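Side-chain contact in malonyl CoA-ACP transacylase (PDB 3K89), which probably transfers the malonyl group from malonyl-CoA to the holo acyl carrier protein, supplying fatty acid synthesis with its extender unit: residues 217-222 and 244-249. Numbering follows the deposited sequence.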
# COMPACT_ATOMS: atom_id res chain seq x y z
N ALA A 217 11.14 -4.81 -15.52
CA ALA A 217 10.22 -3.74 -15.94
C ALA A 217 10.72 -2.39 -15.41
O ALA A 217 10.71 -1.41 -16.14
CB ALA A 217 8.80 -4.01 -15.46
N MET A 218 11.20 -2.37 -14.17
CA MET A 218 11.65 -1.13 -13.57
C MET A 218 12.88 -0.58 -14.26
O MET A 218 13.06 0.64 -14.35
CB MET A 218 11.95 -1.32 -12.09
CG MET A 218 10.66 -1.51 -11.26
SD MET A 218 10.95 -1.45 -9.49
CE MET A 218 12.02 -2.82 -9.32
N ALA A 219 13.75 -1.48 -14.72
CA ALA A 219 15.06 -1.03 -15.20
C ALA A 219 14.99 -0.32 -16.56
O ALA A 219 15.96 0.32 -16.97
CB ALA A 219 16.05 -2.18 -15.21
N GLY A 220 13.85 -0.43 -17.24
CA GLY A 220 13.60 0.27 -18.51
C GLY A 220 13.09 1.69 -18.34
O GLY A 220 12.97 2.45 -19.31
N LEU A 221 12.77 2.06 -17.10
CA LEU A 221 12.24 3.39 -16.79
C LEU A 221 13.30 4.37 -16.30
O LEU A 221 14.38 3.99 -15.86
CB LEU A 221 11.13 3.28 -15.74
CG LEU A 221 9.99 2.29 -16.02
CD1 LEU A 221 9.09 2.17 -14.78
CD2 LEU A 221 9.15 2.63 -17.26
N SER A 222 12.95 5.66 -16.39
CA SER A 222 13.74 6.74 -15.85
C SER A 222 13.42 6.91 -14.35
O SER A 222 12.26 7.05 -13.97
CB SER A 222 13.39 8.03 -16.61
OG SER A 222 14.11 9.13 -16.11
N ALA A 244 19.38 0.93 -5.25
CA ALA A 244 18.96 0.49 -3.93
C ALA A 244 17.44 0.59 -3.75
O ALA A 244 16.82 -0.29 -3.17
CB ALA A 244 19.68 1.27 -2.85
N ILE A 245 16.85 1.68 -4.25
CA ILE A 245 15.40 1.84 -4.20
C ILE A 245 14.73 0.72 -4.98
O ILE A 245 13.82 0.06 -4.46
CB ILE A 245 14.96 3.23 -4.72
CG1 ILE A 245 15.42 4.29 -3.72
CG2 ILE A 245 13.43 3.27 -4.91
CD1 ILE A 245 15.36 5.75 -4.18
N ARG A 246 15.19 0.48 -6.21
CA ARG A 246 14.65 -0.62 -7.01
C ARG A 246 14.84 -1.98 -6.37
O ARG A 246 13.91 -2.79 -6.39
CB ARG A 246 15.18 -0.59 -8.44
CG ARG A 246 14.69 0.63 -9.22
CD ARG A 246 15.24 0.61 -10.62
NE ARG A 246 16.65 1.03 -10.64
CZ ARG A 246 17.65 0.31 -11.14
NH1 ARG A 246 17.43 -0.89 -11.69
NH2 ARG A 246 18.88 0.80 -11.11
N GLN A 247 16.01 -2.24 -5.80
CA GLN A 247 16.23 -3.53 -5.15
C GLN A 247 15.26 -3.73 -3.98
O GLN A 247 14.74 -4.82 -3.77
CB GLN A 247 17.69 -3.68 -4.67
CG GLN A 247 18.02 -5.03 -3.98
CD GLN A 247 17.73 -6.27 -4.84
OE1 GLN A 247 17.68 -6.20 -6.07
NE2 GLN A 247 17.53 -7.40 -4.18
N ALA A 248 15.01 -2.65 -3.23
CA ALA A 248 14.06 -2.72 -2.12
C ALA A 248 12.64 -2.96 -2.60
O ALA A 248 11.86 -3.57 -1.87
CB ALA A 248 14.13 -1.45 -1.26
N LEU A 249 12.30 -2.49 -3.81
CA LEU A 249 11.01 -2.78 -4.42
C LEU A 249 10.90 -4.22 -4.92
O LEU A 249 9.83 -4.84 -4.83
CB LEU A 249 10.69 -1.83 -5.58
CG LEU A 249 10.47 -0.37 -5.16
CD1 LEU A 249 10.53 0.52 -6.39
CD2 LEU A 249 9.11 -0.18 -4.43
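Met218, on helix 208-219, reaches across to Arg246 and Leu249 of helix 242-254, one helical turn apart. Its chain runs extended through chi2 and then bends at chi3 (-61°), which directs the terminal methyl toward the carbonyl O of Arg246: CE lies 3.5 Å from that O and 4.0 Å from CB of the same residue. The sulfur meets the leucine, SD standing 3.7 Å from Leu249 CD1 and 3.9 Å from Leu249 CB. An unbranched, flexible thioether suits this place because the helices come close at Met218 and Arg246, with CA atoms 7.2 Å apart, and the side chain can lie along the other helix as far as Leu249. Nearer its root, Met218 CB rests 4.1 Å from Arg246 CD, as the two side chains run past each other in opposite directions.

Both helices belong to the acyl transferase domain of the FabD family, and the buried Leu249 also packs on helix 95-103, which follows the predicted nucleophile Ser94; the side chains of Leu249 and Ser94 are about 9 Å apart. Leu115 of helix 109-126 touches Met218 as well.

One residue on, Ala219 is exposed, and its methyl adds a small apolar contact beside the guanidinium, CB lying 4.0 Å from Arg246 NH1 at an oblique angle to the group. Arginine suits the place because its aliphatic part, CB and CD, packs against the methionine while the polar end finds other partners, NE hydrogen-bonding to Ser242 OG and the guanidinium making a cation-pi contact with Trp223.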